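Local atomic coordinates of AOC_like domain-containing protein (PDB entry 7DVI), a protein that catalyses exo-selective intermolecular Diels-Alder reactions of non-natural substrates. Residues S22-G27 / R146-G151; Y52-Y57 / G65-R70; G95-E100 / G123-L128; V114-V119 / G130-R135. One frame throughout, in Å; residues are numbered along the deposited sequence.

Contact 1. Residues S22-G27 / R146-G151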
loop_
_atom_site.group_PDB
_atom_site.type_symbol
_atom_site.label_atom_id
_atom_site.label_comp_id
_atom_site.label_asym_id
_atom_site.label_seq_id
_atom_site.Cartn_x
_atom_site.Cartn_y
_atom_site.Cartn_z
ATOM N N SER A 22 -15.962 -6.497 12.218
ATOM C CA SER A 22 -15.786 -6.471 10.754
ATOM C C SER A 22 -17.077 -6.159 10.014
ATOM O O SER A 22 -18.208 -6.364 10.578
ATOM C CB SER A 22 -15.118 -7.728 10.301
ATOM O OG SER A 22 -15.924 -8.844 10.520
ATOM N N VAL A 23 -16.900 -5.551 8.838
ATOM C CA VAL A 23 -17.948 -5.339 7.806
ATOM C C VAL A 23 -17.444 -5.955 6.504
ATOM O O VAL A 23 -16.358 -5.539 6.015
ATOM C CB VAL A 23 -18.295 -3.858 7.648
ATOM C CG1 VAL A 23 -19.459 -3.661 6.695
ATOM C CG2 VAL A 23 -18.591 -3.196 9.003
ATOM N N VAL A 24 -18.187 -6.933 5.979
ATOM C CA VAL A 24 -17.806 -7.669 4.753
ATOM C C VAL A 24 -18.986 -7.593 3.804
ATOM O O VAL A 24 -20.112 -7.886 4.256
ATOM C CB VAL A 24 -17.393 -9.110 5.079
ATOM C CG1 VAL A 24 -17.040 -9.874 3.813
ATOM C CG2 VAL A 24 -16.235 -9.189 6.056
ATOM N N HIS A 25 -18.745 -7.156 2.570
ATOM C CA HIS A 25 -19.694 -7.254 1.439
ATOM C C HIS A 25 -19.024 -8.084 0.348
ATOM O O HIS A 25 -18.001 -7.608 -0.211
ATOM C CB HIS A 25 -20.128 -5.892 0.879
ATOM C CG HIS A 25 -20.814 -5.018 1.865
ATOM N ND1 HIS A 25 -22.124 -5.247 2.266
ATOM C CD2 HIS A 25 -20.391 -3.919 2.524
ATOM C CE1 HIS A 25 -22.483 -4.319 3.125
ATOM N NE2 HIS A 25 -21.447 -3.468 3.283
ATOM N N GLU A 26 -19.566 -9.273 0.079
ATOM C CA GLU A 26 -19.066 -10.260 -0.919
ATOM C C GLU A 26 -20.125 -10.522 -2.002
ATOM O O GLU A 26 -21.322 -10.155 -1.784
ATOM C CB GLU A 26 -18.715 -11.530 -0.170
ATOM C CG GLU A 26 -17.411 -11.380 0.559
ATOM C CD GLU A 26 -16.925 -12.657 1.196
ATOM O OE1 GLU A 26 -17.721 -13.630 1.277
ATOM O OE2 GLU A 26 -15.759 -12.672 1.597
ATOM N N GLY A 27 -19.695 -11.082 -3.147
ATOM C CA GLY A 27 -20.571 -11.346 -4.312
ATOM C C GLY A 27 -21.152 -10.071 -4.840
ATOM O O GLY A 27 -22.318 -10.057 -5.327
ATOM N N ARG A 146 -15.471 -7.414 -3.774
ATOM C CA ARG A 146 -15.639 -7.672 -2.334
ATOM C C ARG A 146 -14.977 -6.543 -1.548
ATOM O O ARG A 146 -13.996 -5.880 -2.043
ATOM C CB ARG A 146 -15.194 -9.078 -1.938
ATOM C CG ARG A 146 -13.707 -9.352 -1.944
ATOM C CD ARG A 146 -13.505 -10.802 -1.560
ATOM N NE ARG A 146 -13.874 -11.090 -0.169
ATOM C CZ ARG A 146 -13.108 -10.834 0.884
ATOM N NH1 ARG A 146 -13.532 -11.164 2.088
ATOM N NH2 ARG A 146 -11.940 -10.224 0.752
ATOM N N ILE A 147 -15.549 -6.303 -0.382
ATOM C CA ILE A 147 -15.096 -5.266 0.585
ATOM C C ILE A 147 -15.024 -5.933 1.945
ATOM O O ILE A 147 -15.977 -6.625 2.343
ATOM C CB ILE A 147 -16.051 -4.076 0.539
ATOM C CG1 ILE A 147 -16.086 -3.462 -0.857
ATOM C CG2 ILE A 147 -15.694 -3.053 1.598
ATOM C CD1 ILE A 147 -17.228 -2.555 -1.071
ATOM N N SER A 148 -13.892 -5.796 2.596
ATOM C CA SER A 148 -13.640 -6.461 3.880
ATOM C C SER A 148 -12.848 -5.504 4.780
ATOM O O SER A 148 -11.690 -5.225 4.462
ATOM C CB SER A 148 -12.983 -7.772 3.597
ATOM O OG SER A 148 -12.705 -8.453 4.783
ATOM N N LEU A 149 -13.497 -4.915 5.797
ATOM C CA LEU A 149 -12.852 -3.981 6.754
ATOM C C LEU A 149 -13.040 -4.500 8.187
ATOM O O LEU A 149 -14.101 -5.130 8.463
ATOM C CB LEU A 149 -13.438 -2.591 6.545
ATOM C CG LEU A 149 -12.790 -1.743 5.447
ATOM C CD1 LEU A 149 -13.293 -2.120 4.058
ATOM C CD2 LEU A 149 -13.054 -0.286 5.679
ATOM N N HIS A 150 -12.079 -4.204 9.064
ATOM C CA HIS A 150 -11.856 -4.845 10.383
ATOM C C HIS A 150 -11.331 -3.764 11.305
ATOM O O HIS A 150 -10.722 -2.780 10.808
ATOM C CB HIS A 150 -10.898 -6.065 10.305
ATOM C CG HIS A 150 -11.219 -6.970 9.164
ATOM N ND1 HIS A 150 -12.033 -8.110 9.302
ATOM C CD2 HIS A 150 -10.897 -6.896 7.844
ATOM C CE1 HIS A 150 -12.198 -8.686 8.122
ATOM N NE2 HIS A 150 -11.509 -7.955 7.201
ATOM N N GLY A 151 -11.580 -3.944 12.599
ATOM C CA GLY A 151 -11.329 -2.920 13.626
ATOM C C GLY A 151 -9.897 -2.975 14.119
ATOM O O GLY A 151 -9.490 -2.164 15.003
ATOM O OXT GLY A 151 -9.171 -3.846 13.599
#
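Ser22 meets His150 at a non-hydrogen-bonded antiparallel pair, its CB lying 3.3 Å from His150 ND1. The imidazole is steadied within its own strand, because His150 NE2 and Ser148 OG are hydrogen-bonded at 2.7 Å with either as possible donor, and this limits how the ring can turn. Val23 then forms a hydrogen-bonded pair: Val23 N to Leu149 O and Leu149 N to Val23 O are both 2.9 Å, the second almost straight at 176°. Val24 turns back to the face of Ser22, resting CG2 near the hydroxyl of Ser148 and CG1 beside the guanidinium of Arg146. At His25 the pattern of Val23 recurs, with His25 N to Ile147 O and Ile147 N to His25 O both 2.8 Å; its ring NE2 bonds to Asp94. Glu26 ends the run with a salt bridge. Arg146 bends at chi3 (-68°) and lies alongside Glu26, gripping it side-on with two nitrogens on one oxygen, NH1 at 2.7 Å and NE at 3.0 Å from Glu26 OE2. The carboxylate and guanidinium planes stand 59° apart, so this is not the flat two-oxygen fork. Arg146 NH2 is left to reach Glu133 on the next strand. First and last strands thus zip together, the seam that closes the antiparallel eight-stranded barrel of an allene oxide cyclase-like fold.

Contact 2. Residues Y52-Y57 / G65-R70. With EDO (1,2-ethanediol), chain G.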
loop_
_atom_site.group_PDB
_atom_site.type_symbol
_atom_site.label_atom_id
_atom_site.label_comp_id
_atom_site.label_asym_id
_atom_site.label_seq_id
_atom_site.Cartn_x
_atom_site.Cartn_y
_atom_site.Cartn_z
ATOM N N TYR A 52 -13.240 6.294 -13.801
ATOM C CA TYR A 52 -14.433 5.439 -13.853
ATOM C C TYR A 52 -15.422 5.802 -12.747
ATOM O O TYR A 52 -15.069 6.356 -11.677
ATOM C CB TYR A 52 -14.025 3.983 -13.787
ATOM C CG TYR A 52 -13.306 3.590 -12.529
ATOM C CD1 TYR A 52 -14.002 3.270 -11.383
ATOM C CD2 TYR A 52 -11.921 3.592 -12.464
ATOM C CE1 TYR A 52 -13.344 2.929 -10.208
ATOM C CE2 TYR A 52 -11.252 3.257 -11.301
ATOM C CZ TYR A 52 -11.968 2.958 -10.154
ATOM O OH TYR A 52 -11.323 2.552 -9.020
ATOM N N TYR A 53 -16.661 5.472 -13.059
ATOM C CA TYR A 53 -17.867 5.589 -12.199
ATOM C C TYR A 53 -18.632 4.287 -12.364
ATOM O O TYR A 53 -19.103 4.000 -13.506
ATOM C CB TYR A 53 -18.623 6.854 -12.605
ATOM C CG TYR A 53 -20.083 6.932 -12.211
ATOM C CD1 TYR A 53 -20.577 6.361 -11.050
ATOM C CD2 TYR A 53 -20.969 7.619 -13.020
ATOM C CE1 TYR A 53 -21.922 6.440 -10.721
ATOM C CE2 TYR A 53 -22.310 7.718 -12.704
ATOM C CZ TYR A 53 -22.787 7.124 -11.554
ATOM O OH TYR A 53 -24.106 7.268 -11.257
ATOM N N ASP A 54 -18.706 3.522 -11.286
ATOM C CA ASP A 54 -19.296 2.163 -11.229
ATOM C C ASP A 54 -20.410 2.184 -10.201
ATOM O O ASP A 54 -20.308 2.977 -9.261
ATOM C CB ASP A 54 -18.325 1.096 -10.761
ATOM C CG ASP A 54 -17.201 0.790 -11.738
ATOM O OD1 ASP A 54 -17.204 1.375 -12.802
ATOM O OD2 ASP A 54 -16.385 -0.070 -11.406
ATOM N N GLU A 55 -21.441 1.370 -10.413
ATOM C CA GLU A 55 -22.382 1.015 -9.337
ATOM C C GLU A 55 -21.939 -0.300 -8.719
ATOM O O GLU A 55 -21.225 -1.080 -9.379
ATOM C CB GLU A 55 -23.802 0.900 -9.878
ATOM C CG GLU A 55 -24.437 2.238 -10.154
ATOM C CD GLU A 55 -25.842 2.139 -10.736
ATOM O OE1 GLU A 55 -26.261 1.031 -11.139
ATOM O OE2 GLU A 55 -26.514 3.158 -10.748
ATOM N N LEU A 56 -22.325 -0.505 -7.475
ATOM C CA LEU A 56 -22.153 -1.785 -6.791
ATOM C C LEU A 56 -23.548 -2.239 -6.357
ATOM O O LEU A 56 -24.289 -1.410 -5.792
ATOM C CB LEU A 56 -21.253 -1.607 -5.564
ATOM C CG LEU A 56 -19.746 -1.537 -5.845
ATOM C CD1 LEU A 56 -19.416 -0.176 -6.424
ATOM C CD2 LEU A 56 -18.967 -1.794 -4.569
ATOM N N TYR A 57 -23.794 -3.534 -6.524
ATOM C CA TYR A 57 -25.000 -4.262 -6.084
ATOM C C TYR A 57 -24.536 -5.389 -5.175
ATOM O O TYR A 57 -23.526 -6.062 -5.483
ATOM C CB TYR A 57 -25.791 -4.707 -7.317
ATOM C CG TYR A 57 -26.384 -3.564 -8.094
ATOM C CD1 TYR A 57 -25.625 -2.834 -9.001
ATOM C CD2 TYR A 57 -27.721 -3.217 -7.928
ATOM C CE1 TYR A 57 -26.163 -1.753 -9.672
ATOM C CE2 TYR A 57 -28.271 -2.150 -8.603
ATOM C CZ TYR A 57 -27.492 -1.422 -9.478
ATOM O OH TYR A 57 -28.048 -0.393 -10.176
ATOM N N GLY A 65 -24.124 0.897 -3.475
ATOM C CA GLY A 65 -23.710 2.286 -3.695
ATOM C C GLY A 65 -22.929 2.442 -4.983
ATOM O O GLY A 65 -23.200 1.702 -5.965
ATOM N N ILE A 66 -21.978 3.374 -4.965
ATOM C CA ILE A 66 -21.181 3.751 -6.162
ATOM C C ILE A 66 -19.696 3.842 -5.760
ATOM O O ILE A 66 -19.370 3.998 -4.571
ATOM C CB ILE A 66 -21.681 5.053 -6.821
ATOM C CG1 ILE A 66 -21.348 6.278 -5.974
ATOM C CG2 ILE A 66 -23.167 4.996 -7.195
ATOM C CD1 ILE A 66 -21.228 7.573 -6.753
ATOM N N THR A 67 -18.819 3.779 -6.759
ATOM C CA THR A 67 -17.396 4.138 -6.624
ATOM C C THR A 67 -17.008 5.058 -7.777
ATOM O O THR A 67 -17.482 4.901 -8.934
ATOM C CB THR A 67 -16.479 2.917 -6.485
ATOM O OG1 THR A 67 -15.179 3.495 -6.294
ATOM C CG2 THR A 67 -16.490 2.003 -7.690
ATOM N N ILE A 68 -16.204 6.042 -7.451
ATOM C CA ILE A 68 -15.629 7.000 -8.410
ATOM C C ILE A 68 -14.113 6.949 -8.209
ATOM O O ILE A 68 -13.660 7.051 -7.050
ATOM C CB ILE A 68 -16.241 8.396 -8.252
ATOM C CG1 ILE A 68 -17.721 8.397 -8.666
ATOM C CG2 ILE A 68 -15.432 9.395 -9.059
ATOM C CD1 ILE A 68 -18.382 9.743 -8.647
ATOM N N GLY A 69 -13.361 6.748 -9.290
ATOM C CA GLY A 69 -11.928 6.512 -9.134
ATOM C C GLY A 69 -11.129 6.681 -10.412
ATOM O O GLY A 69 -11.673 7.112 -11.463
ATOM N N ARG A 70 -9.838 6.450 -10.274
ATOM C CA ARG A 70 -8.929 6.566 -11.449
ATOM C C ARG A 70 -7.795 5.577 -11.281
ATOM O O ARG A 70 -7.591 4.993 -10.143
ATOM C CB ARG A 70 -8.548 8.031 -11.651
ATOM C CG ARG A 70 -7.665 8.650 -10.569
ATOM C CD ARG A 70 -6.174 8.557 -10.844
ATOM N NE ARG A 70 -5.798 9.597 -11.796
ATOM C CZ ARG A 70 -4.561 9.793 -12.248
ATOM N NH1 ARG A 70 -3.597 8.967 -11.907
ATOM N NH2 ARG A 70 -4.299 10.791 -13.070
HETATM C C1 EDO G . -1.002 12.458 -13.526
HETATM O O1 EDO G . -1.684 11.375 -14.183
HETATM C C2 EDO G . 0.190 12.090 -12.673
HETATM O O2 EDO G . 0.026 10.973 -11.745
#
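Tyr52 holds CG between its backbone N and carbonyl carbon (chi1 61°), a torsion that lays the phenol ring over its cross-strand partner Gly69. Gly69 CA lies 4.0 Å from the centroid of the Tyr52 ring and 21° off its normal, a CH-pi contact made possible by a residue with no side chain. At the edge of the same ring, Tyr52 CE1 is 4.1 Å from Thr67 CG2. Thr67 sets OG1 anti to its backbone N (chi1 -177°), which turns the methyl toward the partner strand: Thr67 CG2 is 3.7 Å from Asp54 CB and 3.9 Å from Leu56 CD1. On the opposite face of the sheet, with Tyr53 and Ile66, Tyr53 CE1 packs on Ile66 CG2 at 4.0 Å. Six backbone bonds tie Tyr52, Asp54 and Leu56 to Gly69, Thr67 and Gly65; the longest is Gly65 N to Leu56 O, 3.3 Å. Beyond the pairing, Arg70 NH2 donates to an ethanediol O1 at 2.9 Å, probably from the crystallisation liquor. The hairpin 49-57/63-76 lies between two other strands: Asp54 OD1 bonds to Gln32 of strand 22-37, while Thr67 OG1 bonds to Glu88 of strand 82-92.

Contact 3. Residues G95-E100 / G123-L128. With EDO (1,2-ethanediol), chain F.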
loop_
_atom_site.group_PDB
_atom_site.type_symbol
_atom_site.label_atom_id
_atom_site.label_comp_id
_atom_site.label_asym_id
_atom_site.label_seq_id
_atom_site.Cartn_x
_atom_site.Cartn_y
_atom_site.Cartn_z
ATOM N N GLY A 95 -22.051 3.584 4.566
ATOM C CA GLY A 95 -20.886 4.425 4.898
ATOM C C GLY A 95 -19.994 4.710 3.683
ATOM O O GLY A 95 -20.444 4.524 2.532
ATOM N N ILE A 96 -18.837 5.312 3.947
ATOM C CA ILE A 96 -17.919 5.860 2.888
ATOM C C ILE A 96 -16.554 5.255 3.149
ATOM O O ILE A 96 -16.195 5.126 4.315
ATOM C CB ILE A 96 -17.878 7.395 2.869
ATOM C CG1 ILE A 96 -19.263 7.977 2.544
ATOM C CG2 ILE A 96 -16.818 7.933 1.886
ATOM C CD1 ILE A 96 -19.350 9.487 2.700
ATOM N N ILE A 97 -15.860 4.864 2.064
ATOM C CA ILE A 97 -14.538 4.182 2.100
ATOM C C ILE A 97 -13.613 4.870 1.076
ATOM O O ILE A 97 -14.079 5.177 -0.051
ATOM C CB ILE A 97 -14.672 2.689 1.788
ATOM C CG1 ILE A 97 -15.532 1.968 2.825
ATOM C CG2 ILE A 97 -13.294 2.023 1.629
ATOM C CD1 ILE A 97 -15.983 0.600 2.377
ATOM N N HIS A 98 -12.378 5.135 1.486
ATOM C CA HIS A 98 -11.288 5.524 0.554
ATOM C C HIS A 98 -10.396 4.312 0.336
ATOM O O HIS A 98 -9.965 3.683 1.320
ATOM C CB HIS A 98 -10.499 6.748 1.034
ATOM C CG HIS A 98 -9.369 7.031 0.116
ATOM N ND1 HIS A 98 -9.597 7.466 -1.153
ATOM C CD2 HIS A 98 -8.038 6.793 0.224
ATOM C CE1 HIS A 98 -8.441 7.562 -1.798
ATOM N NE2 HIS A 98 -7.465 7.152 -0.969
ATOM N N ALA A 99 -10.117 3.977 -0.941
ATOM C CA ALA A 99 -9.271 2.819 -1.270
ATOM C C ALA A 99 -8.260 3.232 -2.374
ATOM O O ALA A 99 -8.610 4.042 -3.243
ATOM C CB ALA A 99 -10.130 1.635 -1.674
ATOM N N GLU A 100 -7.019 2.812 -2.211
ATOM C CA GLU A 100 -5.954 3.093 -3.191
ATOM C C GLU A 100 -4.814 2.088 -3.014
ATOM O O GLU A 100 -4.528 1.590 -1.878
ATOM C CB GLU A 100 -5.489 4.530 -3.135
ATOM C CG GLU A 100 -4.610 4.833 -1.926
ATOM C CD GLU A 100 -4.158 6.259 -2.012
ATOM O OE1 GLU A 100 -4.960 7.141 -1.747
ATOM O OE2 GLU A 100 -3.038 6.473 -2.456
ATOM N N GLY A 123 -19.903 6.307 8.655
ATOM C CA GLY A 123 -20.886 5.240 8.886
ATOM C C GLY A 123 -20.214 4.029 9.462
ATOM O O GLY A 123 -19.318 4.167 10.336
ATOM N N VAL A 124 -20.632 2.836 9.062
ATOM C CA VAL A 124 -20.198 1.606 9.798
ATOM C C VAL A 124 -18.674 1.400 9.662
ATOM O O VAL A 124 -18.115 0.633 10.462
ATOM C CB VAL A 124 -20.966 0.354 9.320
ATOM C CG1 VAL A 124 -22.456 0.482 9.643
ATOM C CG2 VAL A 124 -20.750 0.086 7.828
ATOM N N TYR A 125 -18.013 2.022 8.672
ATOM C CA TYR A 125 -16.577 1.742 8.369
ATOM C C TYR A 125 -15.639 2.609 9.223
ATOM O O TYR A 125 -14.393 2.435 9.194
ATOM C CB TYR A 125 -16.336 1.994 6.871
ATOM C CG TYR A 125 -17.278 1.223 6.001
ATOM C CD1 TYR A 125 -17.176 -0.158 5.924
ATOM C CD2 TYR A 125 -18.281 1.841 5.285
ATOM C CE1 TYR A 125 -18.053 -0.903 5.153
ATOM C CE2 TYR A 125 -19.161 1.103 4.506
ATOM C CZ TYR A 125 -19.041 -0.273 4.442
ATOM O OH TYR A 125 -19.892 -1.027 3.664
ATOM N N ARG A 126 -16.199 3.591 9.925
ATOM C CA ARG A 126 -15.384 4.543 10.708
ATOM C C ARG A 126 -14.610 3.768 11.766
ATOM O O ARG A 126 -15.189 2.894 12.429
ATOM C CB ARG A 126 -16.259 5.674 11.259
ATOM C CG ARG A 126 -15.442 6.855 11.759
ATOM C CD ARG A 126 -16.320 7.851 12.504
ATOM N NE ARG A 126 -17.141 8.613 11.576
ATOM C CZ ARG A 126 -16.778 9.781 11.044
ATOM N NH1 ARG A 126 -15.598 10.315 11.332
ATOM N NH2 ARG A 126 -17.598 10.411 10.221
ATOM N N GLY A 127 -13.288 3.958 11.798
ATOM C CA GLY A 127 -12.374 3.245 12.700
ATOM C C GLY A 127 -12.039 1.849 12.250
ATOM O O GLY A 127 -11.363 1.110 13.019
ATOM N N LEU A 128 -12.427 1.488 11.028
ATOM C CA LEU A 128 -12.044 0.201 10.431
ATOM C C LEU A 128 -11.098 0.422 9.214
ATOM O O LEU A 128 -11.228 1.452 8.566
ATOM C CB LEU A 128 -13.303 -0.446 9.879
ATOM C CG LEU A 128 -14.206 -1.196 10.850
ATOM C CD1 LEU A 128 -14.160 -0.647 12.233
ATOM C CD2 LEU A 128 -15.598 -1.325 10.296
HETATM C C1 EDO F . -2.819 6.709 1.574
HETATM O O1 EDO F . -4.011 7.436 1.536
HETATM C C2 EDO F . -1.699 7.597 1.197
HETATM O O2 EDO F . -1.659 8.744 1.993
#
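A loop side chain covering the start of a barrel strand is the essence of this contact: Tyr125, in the loop between strands 114-121 and 129-135, lies against Gly95 and Ile97 at the beginning of strand 95-104. With CG anti to its carbonyl carbon, beside the backbone N (chi1 -54°), Tyr125 presents a ring face to Ile97 CD1, which stands 3.6 Å from the ring centroid and 3° off the normal, a CH-pi contact with the methyl almost directly over the ring centre. The opposite face is covered from within the loop, Val124 CG2 lying 3.7 Å above the ring plane. Gly95 meets the ring edge instead, its CA 3.7 Å from Tyr125 CD2. Beside it Gly95 CA and Gly123 CA come within 4.1 Å in a single non-hydrogen-bonded bridge. Two overlapping turns shape the loop: a type I turn with Arg126 N to Gly123 O at 3.2 Å, then a type II turn with Leu128 N to Tyr125 O at 2.9 Å. Farther along the strand, His98 NE2 donates to Glu100 OE1 at 2.6 Å, nearly straight (172°) and in the imidazole plane. The Tyr125 hydroxyl bonds to Asp94 and weakly to His25, and its ring touches Leu92 of strand 82-92, Val23 of strand 22-37 and Leu149 of strand 143-150, joining the loop to strands around this end of the barrel.

Contact 4. Residues V114-V119 / G130-R135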
loop_
_atom_site.group_PDB
_atom_site.type_symbol
_atom_site.label_atom_id
_atom_site.label_comp_id
_atom_site.label_asym_id
_atom_site.label_seq_id
_atom_site.Cartn_x
_atom_site.Cartn_y
_atom_site.Cartn_z
ATOM N N VAL A 114 -7.669 -8.885 -7.945
ATOM C CA VAL A 114 -6.743 -7.803 -7.535
ATOM C C VAL A 114 -7.374 -7.054 -6.365
ATOM O O VAL A 114 -8.575 -7.227 -6.098
ATOM C CB VAL A 114 -6.440 -6.875 -8.724
ATOM C CG1 VAL A 114 -5.800 -7.645 -9.888
ATOM C CG2 VAL A 114 -7.665 -6.103 -9.194
ATOM N N GLY A 115 -6.589 -6.216 -5.715
ATOM C CA GLY A 115 -7.127 -5.168 -4.826
ATOM C C GLY A 115 -6.037 -4.519 -4.007
ATOM O O GLY A 115 -4.821 -4.771 -4.265
ATOM N N TYR A 116 -6.451 -3.706 -3.033
ATOM C CA TYR A 116 -5.519 -2.813 -2.312
ATOM C C TYR A 116 -6.203 -2.288 -1.044
ATOM O O TYR A 116 -7.418 -2.464 -0.842
ATOM C CB TYR A 116 -5.123 -1.658 -3.234
ATOM C CG TYR A 116 -6.218 -1.251 -4.190
ATOM C CD1 TYR A 116 -7.308 -0.501 -3.796
ATOM C CD2 TYR A 116 -6.166 -1.649 -5.518
ATOM C CE1 TYR A 116 -8.321 -0.183 -4.689
ATOM C CE2 TYR A 116 -7.174 -1.355 -6.405
ATOM C CZ TYR A 116 -8.277 -0.633 -5.999
ATOM O OH TYR A 116 -9.261 -0.324 -6.925
ATOM N N PRO A 117 -5.411 -1.665 -0.159
ATOM C CA PRO A 117 -5.925 -1.190 1.124
ATOM C C PRO A 117 -7.079 -0.191 0.990
ATOM O O PRO A 117 -7.151 0.601 0.073
ATOM C CB PRO A 117 -4.698 -0.558 1.808
ATOM C CG PRO A 117 -3.523 -1.284 1.153
ATOM C CD PRO A 117 -3.948 -1.492 -0.279
ATOM N N ALA A 118 -7.918 -0.236 2.024
ATOM C CA ALA A 118 -9.115 0.587 2.166
ATOM C C ALA A 118 -9.243 1.021 3.636
ATOM O O ALA A 118 -8.844 0.259 4.526
ATOM C CB ALA A 118 -10.300 -0.211 1.703
ATOM N N VAL A 119 -9.741 2.228 3.832
ATOM C CA VAL A 119 -9.944 2.823 5.181
ATOM C C VAL A 119 -11.360 3.388 5.221
ATOM O O VAL A 119 -11.791 4.089 4.269
ATOM C CB VAL A 119 -8.885 3.897 5.528
ATOM C CG1 VAL A 119 -8.855 5.043 4.534
ATOM C CG2 VAL A 119 -9.098 4.437 6.948
ATOM N N GLY A 130 -9.008 -2.284 5.823
ATOM C CA GLY A 130 -8.972 -3.613 5.196
ATOM C C GLY A 130 -8.664 -3.481 3.703
ATOM O O GLY A 130 -7.696 -2.770 3.355
ATOM N N ARG A 131 -9.505 -4.037 2.852
ATOM C CA ARG A 131 -9.203 -4.190 1.422
ATOM C C ARG A 131 -10.473 -4.083 0.625
ATOM O O ARG A 131 -11.557 -4.449 1.141
ATOM C CB ARG A 131 -8.554 -5.544 1.169
ATOM C CG ARG A 131 -7.090 -5.565 1.574
ATOM C CD ARG A 131 -6.471 -6.903 1.247
ATOM N NE ARG A 131 -6.533 -7.239 -0.187
ATOM C CZ ARG A 131 -5.640 -6.871 -1.104
ATOM N NH1 ARG A 131 -4.635 -6.085 -0.777
ATOM N NH2 ARG A 131 -5.766 -7.264 -2.354
ATOM N N ARG A 132 -10.305 -3.531 -0.566
ATOM C CA ARG A 132 -11.297 -3.441 -1.653
ATOM C C ARG A 132 -10.669 -4.321 -2.735
ATOM O O ARG A 132 -9.510 -4.131 -3.036
ATOM C CB ARG A 132 -11.501 -2.004 -2.123
ATOM C CG ARG A 132 -12.539 -1.842 -3.224
ATOM C CD ARG A 132 -12.124 -2.235 -4.629
ATOM N NE ARG A 132 -12.766 -1.400 -5.616
ATOM C CZ ARG A 132 -13.808 -1.725 -6.352
ATOM N NH1 ARG A 132 -14.358 -2.913 -6.251
ATOM N NH2 ARG A 132 -14.298 -0.853 -7.195
ATOM N N GLU A 133 -11.419 -5.283 -3.235
ATOM C CA GLU A 133 -10.915 -6.294 -4.184
ATOM C C GLU A 133 -11.917 -6.409 -5.315
ATOM O O GLU A 133 -13.089 -6.024 -5.119
ATOM C CB GLU A 133 -10.697 -7.630 -3.475
ATOM C CG GLU A 133 -9.512 -7.651 -2.546
ATOM C CD GLU A 133 -9.499 -8.821 -1.576
ATOM O OE1 GLU A 133 -10.412 -9.681 -1.640
ATOM O OE2 GLU A 133 -8.604 -8.836 -0.723
ATOM N N TRP A 134 -11.473 -6.936 -6.456
ATOM C CA TRP A 134 -12.364 -7.160 -7.617
ATOM C C TRP A 134 -11.648 -8.097 -8.582
ATOM O O TRP A 134 -10.417 -8.282 -8.446
ATOM C CB TRP A 134 -12.775 -5.867 -8.306
ATOM C CG TRP A 134 -11.650 -4.912 -8.583
ATOM C CD1 TRP A 134 -11.077 -4.026 -7.710
ATOM C CD2 TRP A 134 -10.996 -4.695 -9.841
ATOM N NE1 TRP A 134 -10.093 -3.300 -8.319
ATOM C CE2 TRP A 134 -10.037 -3.678 -9.637
ATOM C CE3 TRP A 134 -11.144 -5.250 -11.104
ATOM C CZ2 TRP A 134 -9.214 -3.222 -10.659
ATOM C CZ3 TRP A 134 -10.331 -4.802 -12.115
ATOM C CH2 TRP A 134 -9.368 -3.820 -11.884
ATOM N N ARG A 135 -12.403 -8.633 -9.534
ATOM C CA ARG A 135 -11.845 -9.405 -10.673
ATOM C C ARG A 135 -12.766 -9.260 -11.877
ATOM O O ARG A 135 -14.003 -9.083 -11.731
ATOM C CB ARG A 135 -11.582 -10.863 -10.319
ATOM C CG ARG A 135 -12.831 -11.606 -9.887
ATOM C CD ARG A 135 -12.643 -13.094 -10.000
ATOM N NE ARG A 135 -13.730 -13.780 -9.326
ATOM C CZ ARG A 135 -13.757 -15.086 -9.065
ATOM N NH1 ARG A 135 -12.766 -15.865 -9.446
ATOM N NH2 ARG A 135 -14.778 -15.613 -8.417
HETATM O O HOH W 1 -3.485 -7.450 -4.425
#
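Backbone hydrogen bonds pair Val114 with Trp134, Tyr116 with Arg132 and Ala118 with Gly130, two to each pair. Most are regular, but in Ala118 N to Gly130 O, 2.9 Å, the donor sits 51° out of the carbonyl plane. Between the first two pairs, Gly115 CA and Glu133 CA approach to 4.0 Å, a non-hydrogen-bonded pair. Among apolar contacts, Val114 drops a methyl onto the indole: CG2 is 3.5 Å from the centroid of the Trp134 six-membered ring, 17° off the normal. Trp134 has CG between its backbone N and carbonyl carbon (chi1 47°), placing Tyr116 OH at the indole edge; Trp134 NE1 donates to that oxygen weakly, at 3.4 Å. The charged groups divide between the two faces. Arg131 NE binds Glu133 OE2 at 2.7 Å in the guanidinium plane, which helps fix the turn of the guanidinium, one face of which lies over Tyr116 N, offset toward the rim. A water links Gly115 O at 3.0 Å to Arg131 NH2 at 3.1 Å. On the indole side, Arg132 lies alongside Tyr116 and presents a guanidinium face to Trp134 CD1. Glu88 takes Arg132 NE and the Tyr116 hydroxyl, and Glu30 takes Arg132 NH2. The result is a classic antiparallel beta hairpin of a closed barrel, with a buried, charged Arg132 cluster on one face that probably belongs to its central pocket.

Overall arrangement
All four contacts belong to one eight-stranded antiparallel barrel whose strands follow in chain order. Contact 1 joins its first and last strands, so contacts 2, 3 and 4 are nested inside the loop it closes. Contact 2 finishes before the other two begin, whereas contacts 3 and 4 alternate along the chain, being linked through adjacent strands 95-104 and 114-121. Centres of contacts 1 and 3, and of 1 and 4, are about 10 Å apart; contacts 1 and 2 lie about 17 Å apart, yet Ile147 still packs on Leu56, past the intervening strand 22-37. Thr67 touches Arg132, bringing contacts 2 and 4 together. Hairpins, seam and covering loop thus form parts of one closed wall around a shared interior.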